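Local coordinates for ferric-chelate reductase (NAD(P)H) (Archaeoglobus fulgidus, PDB 1I0R), which reduces ferric iron bound in siderophores with NAD(P)H as electron donor, releasing ferrous iron, and also reduces FMN and FAD, at residues M1-E4 with A5-K8; C45-K48 with E49-T52; T71-E74 with F75-R78. All blocks are in the same frame, centred on the assembly; numbering follows the deposited sequence.

Overall arrangement
The three contacts are local turns and helix beginnings placed around the six-stranded antiparallel barrel of this flavin reductase-like subunit. Contact 1 is the N-terminal turn, before strand 14-20, and it packs on the second subunit of the homodimer; its Tyr7 belongs to the NADP(+) site. Contact 2 joins strand 40-47 to helix 51-59, and its whole length is part of the FMN site. Contact 3 starts helix 73-78, with Ile76 next to Ile28 of the FMN site and Met73 next to Tyr150 of the NADP(+) site. Contacts 2 and 3 have centres about 19 Å apart, their nearest atoms about 9 Å; contact 1 lies about 24 and 27 Å from them, centre to centre.

Contact 1: residues M1-E4 with A5-K8; sequences MDVE and AFYK
Met1 and Phe6 meet in a Met-aromatic contact at the head of a turn that winds the N-terminus up through successive bonds from the N-H groups of Ala5, Phe6, Tyr7 and Lys8 to the carbonyl three residues back. Phe6 N donates to Val3 O at 2.9 Å, and Ala5 and Tyr7 give matching bonds to the carbonyl oxygens of Asp2 and Glu4. An Asx turn opens the coil: Asp2 OD1 accepts from Glu4 N at 2.9 Å, the N-H coming from above the carboxylate plane.

The Phe6 side chain can be followed outward. Phe6 CB sits 3.5 Å from Val3 O, and Phe6 CD1 comes slightly closer to the same Val3 O, at 3.4 Å. CE1 then runs past Val3 CA, and Phe6 CZ, at the far end of the ring, is 4.0 Å from Met1 SD. The sulfur lies in the plane of the ring, at its edge, and the two side chains cross at about a right angle. Met1 CG opposite the backbone N (chi1 -176°) and a nearly extended chi2 carry SD to the ring edge; the bend at chi3 only sets where CE goes.

Across the dimer interface Phe6 packs on Gln34 of the second subunit and Ala5 on Ala136 of that subunit, while the backbone of Asp2 hydrogen-bonds to it. The stretch from Asp2 to Phe6 thus forms part of the dimer interface. Glu4 OE2 and Lys8 NZ, of opposite charge, stay 4.3 Å apart, short of a salt bridge. Tyr7, an NADP(+)-site residue, turns its ring edge to the backbone and brings CE2 to 3.6 Å from Val3 CG2.

Contact 2: residues C45-K48 with E49-T52; sequences CLNK and ENDT
Asn47 grips Glu49 and Asn50 with two nearly straight hydrogen bonds, and these close the tight part of the contact. The backbone makes a type I beta turn from Asn47 to Asn50, with Asn50 N giving its hydrogen to Asn47 O at 3.0 Å. The second bond comes from the side chain: Asn47 OD1 takes the N-H of Glu49 at 2.7 Å, an Asx turn laid over the beta turn, the donor lying in the carbonyl plane of the amide. With CG opposite the backbone N (chi1 -174°), the Asn47 amide reaches forward along the chain. Glu49 runs beside it, pointing the same way, its carboxylate plane 25° from that of the amide. On another side of Asn47, Asn50 ND2 approaches Asn47 CB at 3.5 Å and also hydrogen-bonds to Gln27 OE1.

Leu46 and Thr52 are buried but touch only lightly, Leu46 CD1 lying 4.4 Å from Thr52 CG2; Leu46 packs further on His53 and Val56 of helix 51-59. The solvent side is at Glu49, while Lys48 NZ hydrogen-bonds to Gly124 O and forms a salt bridge with Asp122.

Asn50 stands at the N-cap of helix 51-59 without a capping bond from its side chain. The two bonds to Asn47 hold the turn between strand and helix, which probably helps set the Asn47 amide and the turn backbone for the FMN site; Asp51 pairs with Arg82 of the same site.

Contact 3: residues T71-E74 with F75-R78; sequences TPME and FIGR
Pro72 and Ile76 are joined by the first full turn of helix 73-78, Ile76 N donating to Pro72 O at 3.2 Å almost in line with the carbonyl bond. Pro72 holds the N-cap position, and its oxygen also receives a weak bond from Phe75 N. One step on, Gly77 N reaches Met73 O at 2.8 Å, and Arg78 N binds Glu74 O at 3.1 Å.

Thr71, just ahead of the helix, folds its methyl back over this turn. Thr71 CG2 is opposite the backbone N, which brings it to 3.6 Å from Ile76 CG1 and 3.7 Å from Phe75 CD2, meeting the phenyl ring obliquely. Thr71 OG1 hydrogen-bonds to Glu68 O. Along the helix, Met73 SD lies 4.3 Å from Ile76 CD1, and both side chains continue onto Tyr150 of helix 147-155. Phe75 leads the other way, its ring edge-to-face with His108. Arg78 lays CG 3.3 Å from Glu74 O before its guanidinium departs for Asp91 O.

Threonine thus splits its two branches by chemistry: the hydroxyl is satisfied by a backbone oxygen before the helix, and the methyl joins the apolar side chains of Phe75 and Ile76. Met73 and Ile76 pack the helix on Tyr150, an NADP(+)-site residue, and Thr71, Pro72 and Phe75 pack it at His108, by apolar and aromatic contact and without any charge pairing across the two segments.

Contact 1: residues M1-E4 with A5-K8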
ATOM      1  N   MET B   1     -14.285   3.307 -17.632  1.00 35.63           N
ATOM      2  CA  MET B   1     -13.345   3.178 -16.487  1.00 35.18           C
ATOM      3  C   MET B   1     -12.729   4.522 -16.146  1.00 35.04           C
ATOM      4  O   MET B   1     -11.901   5.043 -16.899  1.00 35.43           O
ATOM      5  CB  MET B   1     -12.243   2.167 -16.818  1.00 35.78           C
ATOM      6  CG  MET B   1     -11.293   1.917 -15.663  1.00 36.25           C
ATOM      7  SD  MET B   1     -10.446   0.343 -15.777  1.00 36.78           S
ATOM      8  CE  MET B   1      -8.944   0.839 -16.608  1.00 37.02           C
ATOM      9  N   ASP B   2     -13.132   5.078 -15.002  1.00 34.08           N
ATOM     10  CA  ASP B   2     -12.629   6.374 -14.559  1.00 33.01           C
ATOM     11  C   ASP B   2     -11.321   6.284 -13.792  1.00 32.09           C
ATOM     12  O   ASP B   2     -11.259   5.703 -12.707  1.00 31.07           O
ATOM     13  CB  ASP B   2     -13.676   7.078 -13.701  1.00 34.09           C
ATOM     14  CG  ASP B   2     -13.234   8.478 -13.258  1.00 35.09           C
ATOM     15  OD1 ASP B   2     -12.197   8.986 -13.741  1.00 35.46           O
ATOM     16  OD2 ASP B   2     -13.937   9.076 -12.418  1.00 36.72           O
ATOM     17  N   VAL B   3     -10.284   6.887 -14.353  1.00 30.56           N
ATOM     18  CA  VAL B   3      -8.974   6.886 -13.743  1.00 29.39           C
ATOM     19  C   VAL B   3      -8.954   7.536 -12.358  1.00 27.75           C
ATOM     20  O   VAL B   3      -8.117   7.183 -11.527  1.00 26.45           O
ATOM     21  CB  VAL B   3      -7.917   7.596 -14.656  1.00 30.05           C
ATOM     22  CG1 VAL B   3      -8.268   9.074 -14.838  1.00 30.67           C
ATOM     23  CG2 VAL B   3      -6.529   7.442 -14.053  1.00 31.09           C
ATOM     24  N   GLU B   4      -9.868   8.478 -12.107  1.00 26.14           N
ATOM     25  CA  GLU B   4      -9.901   9.157 -10.810  1.00 24.99           C
ATOM     26  C   GLU B   4     -10.094   8.164  -9.665  1.00 22.61           C
ATOM     27  O   GLU B   4      -9.678   8.408  -8.531  1.00 22.81           O
ATOM     28  CB  GLU B   4     -11.014  10.223 -10.776  1.00 27.25           C
ATOM     29  CG  GLU B   4     -11.130  10.933  -9.427  1.00 30.44           C
ATOM     30  CD  GLU B   4     -12.145  12.085  -9.404  1.00 32.25           C
ATOM     31  OE1 GLU B   4     -13.182  12.003 -10.107  1.00 33.72           O
ATOM     32  OE2 GLU B   4     -11.910  13.072  -8.657  1.00 33.47           O
ATOM     33  N   ALA B   5     -10.720   7.035  -9.953  1.00 20.11           N
ATOM     34  CA  ALA B   5     -10.938   6.049  -8.905  1.00 18.91           C
ATOM     35  C   ALA B   5      -9.600   5.552  -8.364  1.00 18.59           C
ATOM     36  O   ALA B   5      -9.459   5.311  -7.161  1.00 17.01           O
ATOM     37  CB  ALA B   5     -11.775   4.878  -9.435  1.00 18.28           C
ATOM     38  N   PHE B   6      -8.601   5.405  -9.232  1.00 18.01           N
ATOM     39  CA  PHE B   6      -7.305   4.924  -8.756  1.00 19.30           C
ATOM     40  C   PHE B   6      -6.581   5.921  -7.840  1.00 19.52           C
ATOM     41  O   PHE B   6      -5.722   5.542  -7.017  1.00 19.36           O
ATOM     42  CB  PHE B   6      -6.434   4.527  -9.970  1.00 19.43           C
ATOM     43  CG  PHE B   6      -7.117   3.545 -10.887  1.00 20.40           C
ATOM     44  CD1 PHE B   6      -7.424   3.893 -12.191  1.00 21.78           C
ATOM     45  CD2 PHE B   6      -7.533   2.293 -10.418  1.00 22.07           C
ATOM     46  CE1 PHE B   6      -8.137   3.025 -13.028  1.00 22.26           C
ATOM     47  CE2 PHE B   6      -8.254   1.413 -11.250  1.00 21.27           C
ATOM     48  CZ  PHE B   6      -8.557   1.786 -12.557  1.00 22.42           C
ATOM     49  N   TYR B   7      -6.939   7.196  -7.948  1.00 19.81           N
ATOM     50  CA  TYR B   7      -6.331   8.212  -7.116  1.00 21.37           C
ATOM     51  C   TYR B   7      -6.914   8.220  -5.705  1.00 19.96           C
ATOM     52  O   TYR B   7      -6.469   8.993  -4.853  1.00 20.41           O
ATOM     53  CB  TYR B   7      -6.486   9.587  -7.773  1.00 24.73           C
ATOM     54  CG  TYR B   7      -5.606   9.760  -8.994  1.00 29.08           C
ATOM     55  CD1 TYR B   7      -4.317  10.282  -8.878  1.00 30.95           C
ATOM     56  CD2 TYR B   7      -6.050   9.381 -10.263  1.00 31.00           C
ATOM     57  CE1 TYR B   7      -3.482  10.432 -10.013  1.00 32.67           C
ATOM     58  CE2 TYR B   7      -5.220   9.524 -11.409  1.00 32.95           C
ATOM     59  CZ  TYR B   7      -3.945  10.056 -11.265  1.00 33.47           C
ATOM     60  OH  TYR B   7      -3.126  10.251 -12.369  1.00 35.42           O
ATOM     61  N   LYS B   8      -7.912   7.360  -5.466  1.00 18.19           N
ATOM     62  CA  LYS B   8      -8.531   7.251  -4.151  1.00 17.23           C
ATOM     63  C   LYS B   8      -7.775   6.236  -3.287  1.00 16.56           C
ATOM     64  O   LYS B   8      -8.051   6.107  -2.099  1.00 16.99           O
ATOM     65  CB  LYS B   8     -10.009   6.850  -4.270  1.00 17.94           C
ATOM     66  CG  LYS B   8     -10.868   7.844  -5.072  1.00 18.45           C
ATOM     67  CD  LYS B   8     -10.835   9.235  -4.451  1.00 19.79           C
ATOM     68  CE  LYS B   8     -11.842  10.122  -5.162  1.00 20.90           C
ATOM     69  NZ  LYS B   8     -11.746  11.523  -4.675  1.00 21.97           N
TER

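Contact 2: residues C45-K48 with E49-T52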
ATOM      1  N   CYS B  45       7.527  -1.910  -5.049  1.00 16.87           N
ATOM      2  CA  CYS B  45       7.319  -2.070  -6.487  1.00 17.15           C
ATOM      3  C   CYS B  45       8.108  -0.963  -7.186  1.00 17.81           C
ATOM      4  O   CYS B  45       7.817   0.210  -7.002  1.00 18.45           O
ATOM      5  CB  CYS B  45       5.820  -1.973  -6.800  1.00 17.71           C
ATOM      6  SG  CYS B  45       5.397  -2.485  -8.470  1.00 20.24           S
ATOM      7  N   LEU B  46       9.112  -1.372  -7.968  1.00 17.77           N
ATOM      8  CA  LEU B  46      10.012  -0.443  -8.664  1.00 19.48           C
ATOM      9  C   LEU B  46       9.952  -0.581 -10.177  1.00 19.48           C
ATOM     10  O   LEU B  46       9.867  -1.686 -10.699  1.00 19.38           O
ATOM     11  CB  LEU B  46      11.454  -0.715  -8.225  1.00 19.55           C
ATOM     12  CG  LEU B  46      11.632  -0.754  -6.705  1.00 20.07           C
ATOM     13  CD1 LEU B  46      13.062  -1.224  -6.323  1.00 21.58           C
ATOM     14  CD2 LEU B  46      11.371   0.651  -6.166  1.00 21.28           C
ATOM     15  N   ASN B  47      10.028   0.560 -10.862  1.00 21.29           N
ATOM     16  CA  ASN B  47      10.001   0.594 -12.323  1.00 22.74           C
ATOM     17  C   ASN B  47      11.311   0.030 -12.888  1.00 24.26           C
ATOM     18  O   ASN B  47      12.404   0.383 -12.419  1.00 23.53           O
ATOM     19  CB  ASN B  47       9.797   2.027 -12.790  1.00 24.09           C
ATOM     20  CG  ASN B  47       9.623   2.122 -14.291  1.00 25.18           C
ATOM     21  OD1 ASN B  47      10.508   1.724 -15.059  1.00 27.22           O
ATOM     22  ND2 ASN B  47       8.476   2.627 -14.721  1.00 27.25           N
ATOM     23  N   LYS B  48      11.193  -0.837 -13.890  1.00 25.02           N
ATOM     24  CA  LYS B  48      12.354  -1.501 -14.491  1.00 27.27           C
ATOM     25  C   LYS B  48      13.398  -0.584 -15.091  1.00 28.63           C
ATOM     26  O   LYS B  48      14.552  -0.990 -15.268  1.00 29.59           O
ATOM     27  CB  LYS B  48      11.899  -2.498 -15.553  1.00 26.72           C
ATOM     28  CG  LYS B  48      11.282  -3.757 -14.963  1.00 26.94           C
ATOM     29  CD  LYS B  48      10.812  -4.695 -16.057  1.00 26.05           C
ATOM     30  CE  LYS B  48      10.228  -5.952 -15.444  1.00 26.08           C
ATOM     31  NZ  LYS B  48       9.787  -6.942 -16.466  1.00 26.38           N
ATOM     32  N   GLU B  49      13.010   0.649 -15.377  1.00 30.17           N
ATOM     33  CA  GLU B  49      13.943   1.608 -15.970  1.00 31.68           C
ATOM     34  C   GLU B  49      14.824   2.335 -14.953  1.00 31.69           C
ATOM     35  O   GLU B  49      15.784   3.013 -15.332  1.00 31.61           O
ATOM     36  CB  GLU B  49      13.164   2.632 -16.799  1.00 33.60           C
ATOM     37  CG  GLU B  49      12.340   2.001 -17.910  1.00 36.40           C
ATOM     38  CD  GLU B  49      11.574   3.016 -18.739  1.00 38.50           C
ATOM     39  OE1 GLU B  49      10.775   3.792 -18.156  1.00 39.90           O
ATOM     40  OE2 GLU B  49      11.763   3.032 -19.981  1.00 39.87           O
ATOM     41  N   ASN B  50      14.520   2.183 -13.668  1.00 31.21           N
ATOM     42  CA  ASN B  50      15.273   2.859 -12.606  1.00 30.92           C
ATOM     43  C   ASN B  50      16.545   2.149 -12.145  1.00 29.92           C
ATOM     44  O   ASN B  50      16.606   0.927 -12.100  1.00 29.25           O
ATOM     45  CB  ASN B  50      14.388   3.076 -11.367  1.00 32.38           C
ATOM     46  CG  ASN B  50      13.071   3.749 -11.696  1.00 34.03           C
ATOM     47  OD1 ASN B  50      12.896   4.321 -12.775  1.00 35.34           O
ATOM     48  ND2 ASN B  50      12.138   3.692 -10.756  1.00 34.54           N
ATOM     49  N   ASP B  51      17.567   2.923 -11.784  1.00 29.17           N
ATOM     50  CA  ASP B  51      18.799   2.311 -11.318  1.00 28.19           C
ATOM     51  C   ASP B  51      18.617   1.536 -10.014  1.00 26.29           C
ATOM     52  O   ASP B  51      19.278   0.513  -9.798  1.00 25.66           O
ATOM     53  CB  ASP B  51      19.898   3.368 -11.134  1.00 29.85           C
ATOM     54  CG  ASP B  51      20.309   4.017 -12.445  1.00 32.08           C
ATOM     55  OD1 ASP B  51      20.436   3.301 -13.466  1.00 33.02           O
ATOM     56  OD2 ASP B  51      20.527   5.254 -12.452  1.00 33.84           O
ATOM     57  N   THR B  52      17.718   2.011  -9.150  1.00 24.58           N
ATOM     58  CA  THR B  52      17.482   1.333  -7.881  1.00 23.30           C
ATOM     59  C   THR B  52      16.874  -0.043  -8.158  1.00 22.46           C
ATOM     60  O   THR B  52      17.196  -1.018  -7.475  1.00 21.44           O
ATOM     61  CB  THR B  52      16.574   2.187  -6.959  1.00 22.95           C
ATOM     62  OG1 THR B  52      17.194   3.466  -6.733  1.00 24.10           O
ATOM     63  CG2 THR B  52      16.386   1.509  -5.596  1.00 23.40           C
TER

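Contact 3: residues T71-E74 with F75-R78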
ATOM      1  N   THR B  71       9.335  16.704   5.718  1.00 32.28           N
ATOM      2  CA  THR B  71      10.490  16.501   4.851  1.00 31.20           C
ATOM      3  C   THR B  71      10.546  17.600   3.790  1.00 31.59           C
ATOM      4  O   THR B  71       9.571  17.844   3.090  1.00 30.86           O
ATOM      5  CB  THR B  71      10.421  15.128   4.137  1.00 30.55           C
ATOM      6  OG1 THR B  71      10.431  14.076   5.113  1.00 28.52           O
ATOM      7  CG2 THR B  71      11.624  14.949   3.220  1.00 29.32           C
ATOM      8  N   PRO B  72      11.693  18.287   3.659  1.00 32.04           N
ATOM      9  CA  PRO B  72      11.805  19.356   2.653  1.00 32.43           C
ATOM     10  C   PRO B  72      11.621  18.869   1.212  1.00 33.14           C
ATOM     11  O   PRO B  72      12.129  17.814   0.835  1.00 32.56           O
ATOM     12  CB  PRO B  72      13.212  19.908   2.892  1.00 32.40           C
ATOM     13  CG  PRO B  72      13.429  19.658   4.357  1.00 32.53           C
ATOM     14  CD  PRO B  72      12.878  18.261   4.535  1.00 32.25           C
ATOM     15  N   MET B  73      10.904  19.633   0.393  1.00 33.65           N
ATOM     16  CA  MET B  73      10.704  19.211  -0.989  1.00 35.31           C
ATOM     17  C   MET B  73      12.032  19.026  -1.723  1.00 35.62           C
ATOM     18  O   MET B  73      12.142  18.191  -2.626  1.00 35.46           O
ATOM     19  CB  MET B  73       9.837  20.227  -1.741  1.00 36.46           C
ATOM     20  CG  MET B  73       8.405  20.316  -1.242  1.00 37.90           C
ATOM     21  SD  MET B  73       7.477  18.778  -1.522  1.00 40.25           S
ATOM     22  CE  MET B  73       6.890  19.036  -3.206  1.00 39.92           C
ATOM     23  N   GLU B  74      13.039  19.807  -1.345  1.00 36.14           N
ATOM     24  CA  GLU B  74      14.343  19.704  -1.992  1.00 36.62           C
ATOM     25  C   GLU B  74      14.985  18.350  -1.708  1.00 35.66           C
ATOM     26  O   GLU B  74      15.640  17.767  -2.574  1.00 35.56           O
ATOM     27  CB  GLU B  74      15.272  20.838  -1.529  1.00 38.55           C
ATOM     28  CG  GLU B  74      15.201  21.162  -0.041  1.00 41.66           C
ATOM     29  CD  GLU B  74      14.234  22.307   0.277  1.00 43.71           C
ATOM     30  OE1 GLU B  74      13.047  22.238  -0.131  1.00 44.60           O
ATOM     31  OE2 GLU B  74      14.667  23.283   0.942  1.00 44.95           O
ATOM     32  N   PHE B  75      14.785  17.855  -0.493  1.00 34.56           N
ATOM     33  CA  PHE B  75      15.344  16.570  -0.086  1.00 33.68           C
ATOM     34  C   PHE B  75      14.672  15.469  -0.898  1.00 33.36           C
ATOM     35  O   PHE B  75      15.326  14.561  -1.400  1.00 32.61           O
ATOM     36  CB  PHE B  75      15.104  16.361   1.414  1.00 33.27           C
ATOM     37  CG  PHE B  75      15.759  15.127   1.977  1.00 33.38           C
ATOM     38  CD1 PHE B  75      17.113  15.118   2.303  1.00 33.47           C
ATOM     39  CD2 PHE B  75      15.008  13.980   2.216  1.00 32.96           C
ATOM     40  CE1 PHE B  75      17.708  13.992   2.862  1.00 33.67           C
ATOM     41  CE2 PHE B  75      15.594  12.843   2.776  1.00 33.36           C
ATOM     42  CZ  PHE B  75      16.948  12.848   3.102  1.00 33.76           C
ATOM     43  N   ILE B  76      13.353  15.555  -1.032  1.00 33.30           N
ATOM     44  CA  ILE B  76      12.628  14.564  -1.813  1.00 33.87           C
ATOM     45  C   ILE B  76      13.128  14.667  -3.251  1.00 34.58           C
ATOM     46  O   ILE B  76      13.287  13.661  -3.946  1.00 34.23           O
ATOM     47  CB  ILE B  76      11.101  14.823  -1.730  1.00 33.41           C
ATOM     48  CG1 ILE B  76      10.663  14.712  -0.268  1.00 33.18           C
ATOM     49  CG2 ILE B  76      10.345  13.831  -2.601  1.00 33.36           C
ATOM     50  CD1 ILE B  76       9.222  15.122   0.018  1.00 32.21           C
ATOM     51  N   GLY B  77      13.413  15.891  -3.682  1.00 35.56           N
ATOM     52  CA  GLY B  77      13.903  16.102  -5.034  1.00 36.89           C
ATOM     53  C   GLY B  77      15.224  15.405  -5.343  1.00 37.87           C
ATOM     54  O   GLY B  77      15.429  14.940  -6.469  1.00 37.62           O
ATOM     55  N   ARG B  78      16.113  15.325  -4.357  1.00 38.96           N
ATOM     56  CA  ARG B  78      17.409  14.674  -4.545  1.00 40.22           C
ATOM     57  C   ARG B  78      17.249  13.235  -4.991  1.00 40.19           C
ATOM     58  O   ARG B  78      18.029  12.734  -5.805  1.00 39.87           O
ATOM     59  CB  ARG B  78      18.213  14.661  -3.244  1.00 41.81           C
ATOM     60  CG  ARG B  78      18.474  16.017  -2.654  1.00 44.26           C
ATOM     61  CD  ARG B  78      19.261  15.888  -1.364  1.00 46.38           C
ATOM     62  NE  ARG B  78      20.556  15.259  -1.601  1.00 47.86           N
ATOM     63  CZ  ARG B  78      21.669  15.579  -0.951  1.00 48.29           C
ATOM     64  NH1 ARG B  78      21.648  16.522  -0.017  1.00 48.64           N
ATOM     65  NH2 ARG B  78      22.805  14.966  -1.245  1.00 48.76           N
TER